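Local coordinates for protein esterase TesA (Pseudomonas aeruginosa, PDB 4JGG) that hydrolyses carboxylic esters as a secreted GDSL-family serine esterase, with lysophospholipase activity and a low thioesterase activity towards palmitoyl-coenzyme A, at residues Met102-Ala112 against Phe144-Glu155; Ala158-Val167 against Ala185-Thr196. One frame throughout, in Å; residues are numbered along the deposited sequence.

Interaction 1. Residues Met102-Ala112 against Phe144-Glu155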
loop_
_atom_site.group_PDB
_atom_site.type_symbol
_atom_site.label_atom_id
_atom_site.label_comp_id
_atom_site.label_asym_id
_atom_site.label_seq_id
_atom_site.Cartn_x
_atom_site.Cartn_y
_atom_site.Cartn_z
ATOM N N MET A 102 -15.649 -2.607 -8.232
ATOM C CA MET A 102 -15.920 -3.895 -7.599
ATOM C C MET A 102 -16.610 -3.622 -6.273
ATOM O O MET A 102 -16.747 -2.470 -5.876
ATOM C CB MET A 102 -14.616 -4.675 -7.398
ATOM C CG MET A 102 -13.847 -4.828 -8.706
ATOM S SD MET A 102 -12.333 -5.806 -8.663
ATOM C CE MET A 102 -12.894 -7.362 -7.997
ATOM N N ALA A 103 -17.041 -4.668 -5.589
ATOM C CA ALA A 103 -17.803 -4.489 -4.355
ATOM C C ALA A 103 -16.887 -4.116 -3.180
ATOM O O ALA A 103 -15.867 -4.754 -2.952
ATOM C CB ALA A 103 -18.599 -5.745 -4.040
ATOM N N PRO A 104 -17.246 -3.060 -2.447
ATOM C CA PRO A 104 -16.517 -2.641 -1.250
ATOM C C PRO A 104 -16.457 -3.719 -0.176
ATOM O O PRO A 104 -15.509 -3.747 0.603
ATOM C CB PRO A 104 -17.344 -1.461 -0.742
ATOM C CG PRO A 104 -17.990 -0.916 -1.954
ATOM C CD PRO A 104 -18.288 -2.090 -2.827
ATOM N N ALA A 105 -17.461 -4.588 -0.120
ATOM C CA ALA A 105 -17.507 -5.596 0.939
ATOM C C ALA A 105 -16.459 -6.684 0.720
ATOM O O ALA A 105 -15.826 -7.145 1.676
ATOM C CB ALA A 105 -18.895 -6.196 1.048
ATOM N N GLN A 106 -16.274 -7.090 -0.538
ATOM C CA GLN A 106 -15.265 -8.095 -0.868
ATOM C C GLN A 106 -13.850 -7.562 -0.637
ATOM O O GLN A 106 -12.932 -8.329 -0.331
ATOM C CB GLN A 106 -15.438 -8.619 -2.306
ATOM C CG GLN A 106 -15.444 -7.542 -3.406
ATOM C CD GLN A 106 -14.055 -7.273 -3.997
ATOM O OE1 GLN A 106 -13.237 -8.192 -4.143
ATOM N NE2 GLN A 106 -13.793 -6.018 -4.344
ATOM N N LEU A 107 -13.676 -6.252 -0.780
ATOM C CA LEU A 107 -12.399 -5.610 -0.474
ATOM C C LEU A 107 -12.102 -5.779 1.001
ATOM O O LEU A 107 -10.995 -6.163 1.394
ATOM C CB LEU A 107 -12.438 -4.116 -0.811
ATOM C CG LEU A 107 -11.187 -3.323 -0.421
ATOM C CD1 LEU A 107 -9.928 -3.877 -1.095
ATOM C CD2 LEU A 107 -11.344 -1.833 -0.722
ATOM N N GLN A 108 -13.106 -5.489 1.821
ATOM C CA GLN A 108 -12.961 -5.570 3.267
ATOM C C GLN A 108 -12.624 -7.002 3.677
ATOM O O GLN A 108 -11.783 -7.232 4.539
ATOM C CB GLN A 108 -14.245 -5.092 3.955
ATOM C CG GLN A 108 -14.031 -4.582 5.376
ATOM C CD GLN A 108 -13.773 -5.701 6.365
ATOM O OE1 GLN A 108 -14.011 -6.872 6.069
ATOM N NE2 GLN A 108 -13.284 -5.346 7.553
ATOM N N GLN A 109 -13.276 -7.968 3.044
ATOM C CA GLN A 109 -13.034 -9.376 3.352
ATOM C C GLN A 109 -11.609 -9.821 2.985
ATOM O O GLN A 109 -10.882 -10.413 3.798
ATOM C CB GLN A 109 -14.062 -10.234 2.605
ATOM C CG GLN A 109 -13.966 -11.729 2.878
ATOM C CD GLN A 109 -14.857 -12.537 1.948
ATOM O OE1 GLN A 109 -14.789 -12.393 0.723
ATOM N NE2 GLN A 109 -15.704 -13.382 2.524
ATOM N N ASN A 110 -11.224 -9.548 1.746
ATOM C CA ASN A 110 -9.902 -9.899 1.257
ATOM C C ASN A 110 -8.757 -9.249 2.041
ATOM O O ASN A 110 -7.803 -9.923 2.420
ATOM C CB ASN A 110 -9.786 -9.556 -0.225
ATOM C CG ASN A 110 -10.686 -10.414 -1.086
ATOM O OD1 ASN A 110 -11.032 -11.538 -0.709
ATOM N ND2 ASN A 110 -11.064 -9.895 -2.257
ATOM N N LEU A 111 -8.855 -7.946 2.290
ATOM C CA LEU A 111 -7.802 -7.240 3.022
ATOM C C LEU A 111 -7.719 -7.738 4.463
ATOM O O LEU A 111 -6.639 -7.965 4.981
ATOM C CB LEU A 111 -8.040 -5.723 3.016
ATOM C CG LEU A 111 -7.815 -4.892 1.750
ATOM C CD1 LEU A 111 -8.209 -3.451 2.048
ATOM C CD2 LEU A 111 -6.357 -4.946 1.270
ATOM N N ALA A 112 -8.873 -7.902 5.099
ATOM C CA ALA A 112 -8.948 -8.446 6.445
ATOM C C ALA A 112 -8.236 -9.791 6.542
ATOM O O ALA A 112 -7.415 -9.988 7.435
ATOM C CB ALA A 112 -10.412 -8.583 6.874
ATOM N N PHE A 144 -15.199 2.952 -0.571
ATOM C CA PHE A 144 -13.972 2.168 -0.556
ATOM C C PHE A 144 -13.027 2.658 0.530
ATOM O O PHE A 144 -12.417 1.867 1.262
ATOM C CB PHE A 144 -13.304 2.220 -1.938
ATOM C CG PHE A 144 -14.094 1.506 -3.011
ATOM C CD1 PHE A 144 -14.000 0.135 -3.161
ATOM C CD2 PHE A 144 -14.940 2.209 -3.858
ATOM C CE1 PHE A 144 -14.738 -0.535 -4.145
ATOM C CE2 PHE A 144 -15.675 1.556 -4.831
ATOM C CZ PHE A 144 -15.570 0.183 -4.982
ATOM N N SER A 145 -12.916 3.974 0.648
ATOM C CA SER A 145 -11.973 4.554 1.593
ATOM C C SER A 145 -12.225 4.085 3.026
ATOM O O SER A 145 -11.285 3.845 3.784
ATOM C CB SER A 145 -12.031 6.079 1.510
ATOM O OG SER A 145 -10.976 6.668 2.233
ATOM N N ARG A 146 -13.496 3.956 3.398
ATOM C CA ARG A 146 -13.838 3.592 4.769
ATOM C C ARG A 146 -13.468 2.163 5.092
ATOM O O ARG A 146 -13.309 1.804 6.257
ATOM C CB ARG A 146 -15.325 3.799 5.031
ATOM C CG ARG A 146 -15.714 5.246 5.201
ATOM C CD ARG A 146 -17.179 5.354 5.548
ATOM N NE ARG A 146 -18.003 4.481 4.718
ATOM C CZ ARG A 146 -18.782 4.905 3.730
ATOM N NH1 ARG A 146 -18.851 6.200 3.444
ATOM N NH2 ARG A 146 -19.504 4.031 3.036
ATOM N N VAL A 147 -13.347 1.346 4.053
ATOM C CA VAL A 147 -12.987 -0.056 4.219
ATOM C C VAL A 147 -11.614 -0.214 4.877
ATOM O O VAL A 147 -11.422 -1.072 5.731
ATOM C CB VAL A 147 -12.996 -0.795 2.863
ATOM C CG1 VAL A 147 -12.261 -2.135 2.973
ATOM C CG2 VAL A 147 -14.425 -1.002 2.383
ATOM N N TYR A 148 -10.657 0.609 4.480
ATOM C CA TYR A 148 -9.321 0.515 5.061
ATOM C C TYR A 148 -9.351 0.660 6.572
ATOM O O TYR A 148 -8.761 -0.149 7.290
ATOM C CB TYR A 148 -8.379 1.529 4.415
ATOM C CG TYR A 148 -8.198 1.236 2.947
ATOM C CD1 TYR A 148 -7.287 0.267 2.517
ATOM C CD2 TYR A 148 -8.971 1.886 1.995
ATOM C CE1 TYR A 148 -7.136 -0.019 1.165
ATOM C CE2 TYR A 148 -8.821 1.618 0.650
ATOM C CZ TYR A 148 -7.912 0.655 0.240
ATOM O OH TYR A 148 -7.782 0.397 -1.098
ATOM N N GLY A 149 -10.044 1.686 7.053
ATOM C CA GLY A 149 -10.187 1.906 8.485
ATOM C C GLY A 149 -10.921 0.767 9.173
ATOM O O GLY A 149 -10.617 0.409 10.313
ATOM N N ALA A 150 -11.880 0.182 8.469
ATOM C CA ALA A 150 -12.644 -0.942 8.993
ATOM C C ALA A 150 -11.737 -2.152 9.210
ATOM O O ALA A 150 -11.754 -2.773 10.275
ATOM C CB ALA A 150 -13.779 -1.303 8.036
ATOM N N VAL A 151 -10.946 -2.484 8.191
ATOM C CA VAL A 151 -10.007 -3.604 8.283
ATOM C C VAL A 151 -8.970 -3.406 9.386
ATOM O O VAL A 151 -8.692 -4.324 10.159
ATOM C CB VAL A 151 -9.297 -3.868 6.946
ATOM C CG1 VAL A 151 -8.355 -5.068 7.082
ATOM C CG2 VAL A 151 -10.328 -4.121 5.853
ATOM N N ALA A 152 -8.407 -2.202 9.465
ATOM C CA ALA A 152 -7.449 -1.887 10.511
ATOM C C ALA A 152 -8.076 -2.072 11.891
ATOM O O ALA A 152 -7.433 -2.586 12.808
ATOM C CB ALA A 152 -6.909 -0.476 10.337
ATOM N N ALA A 153 -9.332 -1.664 12.027
ATOM C CA ALA A 153 -10.065 -1.834 13.274
ATOM C C ALA A 153 -10.203 -3.308 13.607
ATOM O O ALA A 153 -9.865 -3.748 14.707
ATOM C CB ALA A 153 -11.446 -1.195 13.165
ATOM N N GLN A 154 -10.708 -4.062 12.637
ATOM C CA GLN A 154 -11.027 -5.468 12.825
ATOM C C GLN A 154 -9.804 -6.329 13.106
ATOM O O GLN A 154 -9.851 -7.219 13.960
ATOM C CB GLN A 154 -11.761 -5.991 11.586
ATOM C CG GLN A 154 -12.157 -7.451 11.636
ATOM C CD GLN A 154 -12.859 -7.865 10.362
ATOM O OE1 GLN A 154 -13.092 -7.035 9.487
ATOM N NE2 GLN A 154 -13.203 -9.144 10.248
ATOM N N GLU A 155 -8.717 -6.078 12.378
ATOM C CA GLU A 155 -7.535 -6.930 12.474
ATOM C C GLU A 155 -6.405 -6.314 13.300
ATOM O O GLU A 155 -5.305 -6.869 13.363
ATOM C CB GLU A 155 -7.019 -7.321 11.083
ATOM C CG GLU A 155 -8.008 -8.132 10.228
ATOM C CD GLU A 155 -8.436 -9.432 10.889
ATOM O OE1 GLU A 155 -7.711 -9.910 11.795
ATOM O OE2 GLU A 155 -9.492 -9.982 10.498
HETATM O O HOH W 1 -13.701 -9.846 7.423
#
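Val-147 and Gln-108 interlock as knobs, each seated in a hole of four residues on the other helix. Val-147 enters among Pro-104, Leu-107, Gln-108 and Leu-111, and its two methyls part there: CG1, anti to the backbone N, runs over the backbone to lie 3.5 Å from CA of Gln-108, while CG2 turns to the carbonyl O of Pro-104. Gln-108 sits among Val-147, Ala-150, Val-151 and Gln-154. The apolar row continues with Val-151, whose CG1 reaches CA of Ala-112 at 3.5 Å, and with Leu-111, whose CD1 meets CE1 of Tyr-148 at 3.7 Å.

Phe-144 closes the start of the row. Pro-104 CG stands over one ring face, 4.2 Å from the Phe-144 centroid and 19° off the normal, a CH-pi contact displaced toward the rim. Met-102 O lies at the ring's edge, in its plane, against CZ.

The polar contact lies at the outer margin. Gln-108 bends at its second torsion, which carries its amide to the extended Gln-154; NE2 of Gln-108 donates to OE1 of Gln-154 at 2.6 Å, nearly straight at 167°. The two amide planes are almost coplanar, and a water donates to OE1 of Gln-108 and accepts from NE2 of Gln-154 at 3.0 Å, so the amides are joined both directly and through solvent.

The axes of segments 104-112 and 144-155 approach to 9.3 Å and run in the same general direction, 28° apart. Tyr-148 OH is hydrogen-bonded to Leu-93 O, and its side chain packs on Leu-159 of strand 158-160. Asn-110, which points away from helix 144-155, packs on helix 70-84, its ND2 bonded to Ser-70 OG, placing the pair in one helical layer of the alpha/beta/alpha sandwich.

Interaction 2. Residues Ala158-Val167 against Ala185-Thr196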
loop_
_atom_site.group_PDB
_atom_site.type_symbol
_atom_site.label_atom_id
_atom_site.label_comp_id
_atom_site.label_asym_id
_atom_site.label_seq_id
_atom_site.Cartn_x
_atom_site.Cartn_y
_atom_site.Cartn_z
ATOM N N ALA A 158 -1.807 -1.403 11.704
ATOM C CA ALA A 158 -1.513 0.012 11.561
ATOM C C ALA A 158 -2.112 0.466 10.240
ATOM O O ALA A 158 -2.467 -0.362 9.385
ATOM C CB ALA A 158 0.009 0.281 11.621
ATOM N N LEU A 159 -2.246 1.777 10.075
ATOM C CA LEU A 159 -2.942 2.322 8.926
ATOM C C LEU A 159 -2.499 3.734 8.564
ATOM O O LEU A 159 -2.397 4.607 9.428
ATOM C CB LEU A 159 -4.453 2.306 9.187
ATOM C CG LEU A 159 -5.378 3.047 8.222
ATOM C CD1 LEU A 159 -5.413 2.395 6.857
ATOM C CD2 LEU A 159 -6.769 3.111 8.821
ATOM N N VAL A 160 -2.228 3.936 7.278
ATOM C CA VAL A 160 -2.074 5.267 6.705
ATOM C C VAL A 160 -3.318 5.544 5.868
ATOM O O VAL A 160 -3.381 5.162 4.703
ATOM C CB VAL A 160 -0.838 5.352 5.791
ATOM C CG1 VAL A 160 -0.878 6.628 4.961
ATOM C CG2 VAL A 160 0.444 5.257 6.609
ATOM N N PRO A 161 -4.325 6.200 6.463
ATOM C CA PRO A 161 -5.618 6.324 5.777
ATOM C C PRO A 161 -5.529 7.046 4.443
ATOM O O PRO A 161 -6.302 6.721 3.539
ATOM C CB PRO A 161 -6.473 7.131 6.766
ATOM C CG PRO A 161 -5.506 7.776 7.704
ATOM C CD PRO A 161 -4.340 6.824 7.795
ATOM N N PHE A 162 -4.610 8.003 4.332
ATOM C CA PHE A 162 -4.495 8.847 3.147
ATOM C C PHE A 162 -3.102 8.773 2.532
ATOM O O PHE A 162 -2.357 9.757 2.536
ATOM C CB PHE A 162 -4.840 10.297 3.507
ATOM C CG PHE A 162 -6.056 10.417 4.381
ATOM C CD1 PHE A 162 -7.324 10.253 3.849
ATOM C CD2 PHE A 162 -5.932 10.666 5.737
ATOM C CE1 PHE A 162 -8.441 10.347 4.649
ATOM C CE2 PHE A 162 -7.054 10.767 6.545
ATOM C CZ PHE A 162 -8.306 10.604 6.000
ATOM N N PHE A 163 -2.759 7.599 2.006
ATOM C CA PHE A 163 -1.438 7.343 1.439
ATOM C C PHE A 163 -1.110 8.359 0.354
ATOM O O PHE A 163 0.032 8.756 0.196
ATOM C CB PHE A 163 -1.390 5.907 0.889
ATOM C CG PHE A 163 -0.132 5.558 0.134
ATOM C CD1 PHE A 163 1.116 5.926 0.614
ATOM C CD2 PHE A 163 -0.199 4.794 -1.033
ATOM C CE1 PHE A 163 2.275 5.583 -0.068
ATOM C CE2 PHE A 163 0.958 4.437 -1.720
ATOM C CZ PHE A 163 2.194 4.826 -1.236
ATOM N N LEU A 164 -2.118 8.811 -0.378
ATOM C CA LEU A 164 -1.848 9.712 -1.490
ATOM C C LEU A 164 -2.056 11.170 -1.089
ATOM O O LEU A 164 -2.286 12.030 -1.936
ATOM C CB LEU A 164 -2.705 9.346 -2.705
ATOM C CG LEU A 164 -2.667 7.867 -3.086
ATOM C CD1 LEU A 164 -3.610 7.614 -4.263
ATOM C CD2 LEU A 164 -1.255 7.427 -3.431
ATOM N N GLU A 165 -1.959 11.454 0.204
ATOM C CA GLU A 165 -2.093 12.837 0.646
ATOM C C GLU A 165 -1.076 13.735 -0.045
ATOM O O GLU A 165 0.107 13.430 -0.076
ATOM C CB GLU A 165 -1.955 12.950 2.157
ATOM C CG GLU A 165 -2.000 14.386 2.656
ATOM C CD GLU A 165 -1.937 14.473 4.164
ATOM O OE1 GLU A 165 -2.072 13.417 4.823
ATOM O OE2 GLU A 165 -1.747 15.597 4.681
ATOM N N GLY A 166 -1.550 14.848 -0.605
ATOM C CA GLY A 166 -0.677 15.803 -1.261
ATOM C C GLY A 166 -0.157 15.326 -2.606
ATOM O O GLY A 166 0.674 15.991 -3.234
ATOM N N VAL A 167 -0.633 14.163 -3.053
ATOM C CA VAL A 167 -0.262 13.648 -4.369
ATOM C C VAL A 167 -1.481 13.570 -5.285
ATOM O O VAL A 167 -1.480 14.141 -6.374
ATOM C CB VAL A 167 0.421 12.254 -4.281
ATOM C CG1 VAL A 167 0.665 11.685 -5.677
ATOM C CG2 VAL A 167 1.723 12.354 -3.492
ATOM N N ALA A 185 6.365 12.745 -7.148
ATOM C CA ALA A 185 5.535 12.394 -6.000
ATOM C C ALA A 185 6.194 11.385 -5.068
ATOM O O ALA A 185 5.750 11.200 -3.931
ATOM C CB ALA A 185 4.196 11.850 -6.472
ATOM N N GLN A 186 7.237 10.719 -5.548
ATOM C CA GLN A 186 7.792 9.568 -4.821
ATOM C C GLN A 186 8.289 9.903 -3.412
ATOM O O GLN A 186 8.016 9.157 -2.459
ATOM C CB GLN A 186 8.863 8.840 -5.649
ATOM C CG GLN A 186 8.395 8.354 -7.027
ATOM C CD GLN A 186 7.169 7.458 -6.962
ATOM O OE1 GLN A 186 7.177 6.419 -6.308
ATOM N NE2 GLN A 186 6.107 7.862 -7.642
ATOM N N PRO A 187 9.019 11.028 -3.267
ATOM C CA PRO A 187 9.374 11.485 -1.921
ATOM C C PRO A 187 8.162 11.633 -1.016
ATOM O O PRO A 187 8.206 11.159 0.117
ATOM C CB PRO A 187 10.025 12.842 -2.185
ATOM C CG PRO A 187 10.686 12.670 -3.487
ATOM C CD PRO A 187 9.750 11.788 -4.300
ATOM N N ARG A 188 7.092 12.255 -1.519
ATOM C CA ARG A 188 5.897 12.488 -0.713
ATOM C C ARG A 188 5.210 11.187 -0.305
ATOM O O ARG A 188 4.795 11.035 0.839
ATOM C CB ARG A 188 4.893 13.387 -1.440
ATOM C CG ARG A 188 3.658 13.682 -0.596
ATOM C CD ARG A 188 4.013 14.598 0.565
ATOM N NE ARG A 188 3.014 14.615 1.631
ATOM C CZ ARG A 188 2.095 15.564 1.780
ATOM N NH1 ARG A 188 2.026 16.564 0.919
ATOM N NH2 ARG A 188 1.235 15.501 2.784
ATOM N N LEU A 189 5.064 10.260 -1.249
ATOM C CA LEU A 189 4.618 8.907 -0.896
ATOM C C LEU A 189 5.415 8.373 0.298
ATOM O O LEU A 189 4.831 7.900 1.269
ATOM C CB LEU A 189 4.703 7.961 -2.103
ATOM C CG LEU A 189 3.745 8.336 -3.242
ATOM C CD1 LEU A 189 3.869 7.384 -4.452
ATOM C CD2 LEU A 189 2.305 8.362 -2.724
ATOM N N LEU A 190 6.746 8.452 0.240
ATOM C CA LEU A 190 7.574 7.968 1.354
ATOM C C LEU A 190 7.316 8.742 2.638
ATOM O O LEU A 190 7.212 8.148 3.715
ATOM C CB LEU A 190 9.071 7.992 1.006
ATOM C CG LEU A 190 10.063 7.680 2.136
ATOM C CD1 LEU A 190 9.919 6.261 2.675
ATOM C CD2 LEU A 190 11.480 7.923 1.638
ATOM N N GLU A 191 7.228 10.065 2.523
ATOM C CA GLU A 191 6.843 10.902 3.656
ATOM C C GLU A 191 5.544 10.408 4.289
ATOM O O GLU A 191 5.401 10.388 5.512
ATOM C CB GLU A 191 6.699 12.372 3.237
ATOM C CG GLU A 191 5.969 13.229 4.273
ATOM C CD GLU A 191 5.972 14.729 3.962
ATOM O OE1 GLU A 191 6.691 15.181 3.041
ATOM O OE2 GLU A 191 5.233 15.460 4.647
ATOM N N ASN A 192 4.591 10.003 3.459
ATOM C CA ASN A 192 3.283 9.627 3.983
ATOM C C ASN A 192 3.268 8.315 4.753
ATOM O O ASN A 192 2.380 8.086 5.573
ATOM C CB ASN A 192 2.226 9.633 2.873
ATOM C CG ASN A 192 1.876 11.032 2.435
ATOM O OD1 ASN A 192 2.209 11.991 3.126
ATOM N ND2 ASN A 192 1.212 11.166 1.295
ATOM N N VAL A 193 4.253 7.456 4.493
ATOM C CA VAL A 193 4.300 6.154 5.142
ATOM C C VAL A 193 5.211 6.186 6.364
ATOM O O VAL A 193 4.878 5.628 7.397
ATOM C CB VAL A 193 4.802 5.041 4.171
ATOM C CG1 VAL A 193 4.741 3.675 4.833
ATOM C CG2 VAL A 193 4.007 5.045 2.882
ATOM N N TRP A 194 6.353 6.853 6.238
ATOM C CA TRP A 194 7.426 6.759 7.245
ATOM C C TRP A 194 6.959 6.941 8.688
ATOM O O TRP A 194 7.261 6.107 9.541
ATOM C CB TRP A 194 8.586 7.702 6.899
ATOM C CG TRP A 194 9.792 7.594 7.817
ATOM C CD1 TRP A 194 10.241 8.537 8.709
ATOM C CD2 TRP A 194 10.705 6.496 7.912
ATOM N NE1 TRP A 194 11.365 8.087 9.349
ATOM C CE2 TRP A 194 11.673 6.832 8.884
ATOM C CE3 TRP A 194 10.800 5.252 7.273
ATOM C CZ2 TRP A 194 12.721 5.979 9.231
ATOM C CZ3 TRP A 194 11.843 4.399 7.626
ATOM C CH2 TRP A 194 12.785 4.768 8.591
ATOM N N PRO A 195 6.226 8.025 8.977
ATOM C CA PRO A 195 5.781 8.301 10.352
ATOM C C PRO A 195 5.007 7.151 10.975
ATOM O O PRO A 195 5.154 6.887 12.166
ATOM C CB PRO A 195 4.836 9.497 10.180
ATOM C CG PRO A 195 5.331 10.193 8.968
ATOM C CD PRO A 195 5.874 9.115 8.056
ATOM N N THR A 196 4.168 6.499 10.183
ATOM C CA THR A 196 3.313 5.432 10.683
ATOM C C THR A 196 4.104 4.124 10.722
ATOM O O THR A 196 3.840 3.253 11.550
ATOM C CB THR A 196 2.005 5.315 9.836
ATOM O OG1 THR A 196 1.263 6.537 9.951
ATOM C CG2 THR A 196 1.130 4.179 10.316
#
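ND2 of Asn-192 is held by two backbone carbonyls of the loop that follows strand 158-160. It donates to Phe-163 O at 2.9 Å and to Glu-165 O, also at 2.9 Å, with N-H...O angles of 161° and 159°. The acceptors are used differently: the donor stands well above the carbonyl plane of Phe-163 but lies in that of Glu-165, on a lone pair. Both oxygens lie close to the Asn-192 amide plane, and Arg-188 NE donates to OD1 of Asn-192 at 3.1 Å, so three bonds fix the rotation of this amide.

Arg-188, bent at chi2 (70°), lays its guanidinium against the loop. Glu-165 O sits over the centre of one face of the group, and NH2 forms a salt bridge with Glu-165 OE2 at 3.5 Å. Carboxylate and guanidinium planes are steeply inclined rather than paired flat. A long, purely electrostatic pairing of NE with Glu-191 OE2 extends this network.

Apolar contacts lie beside it. Leu-189 CD2 is over a face of the Phe-163 ring, 4.0 Å from the centroid, and also touches Leu-164 CD2. Val-193 CG2 approaches CE1 of Phe-163 at 3.5 Å, Val-167 CG1 packs on Ala-185 CB, and on the strand itself Val-160 CG2 meets Thr-196 CB at 3.6 Å. Trp-43 adds an edge-to-face partner to Phe-163.

The type I turn from Phe-162 to Glu-165 presents Phe-163 O and Glu-165 O to the two N-H groups of Asn-192 ND2. That grip is on main-chain oxygens, so it depends on the loop's backbone shape. The guanidinium beside Glu-165 O would probably polarise that carbonyl further, while apolar packing from Val-160 to Val-167 joins the edge of the sheet to the C-terminal helix.

Helices 138-155 and 186-197 lie on opposite faces of the parallel sheet at edge strand 158-160, part of interaction 2. The contacts follow in series and touch where Leu-159 packs on Gly-149 and Ala-152, while Val-160 and Ala-158 direct their side chains to the C-terminal helix. Interaction 1 joins helix to helix through an apolar seam with its glutamine pair at the outer margin; interaction 2 joins a strand and loop to a helix, and its amide grip is on main-chain carbonyls. Buried areas are alike, 650 and 640 Å², and both are partly buried, but the centre of interaction 2 lies about 9 Å from the centre of the chain, that of interaction 1 about 13 Å.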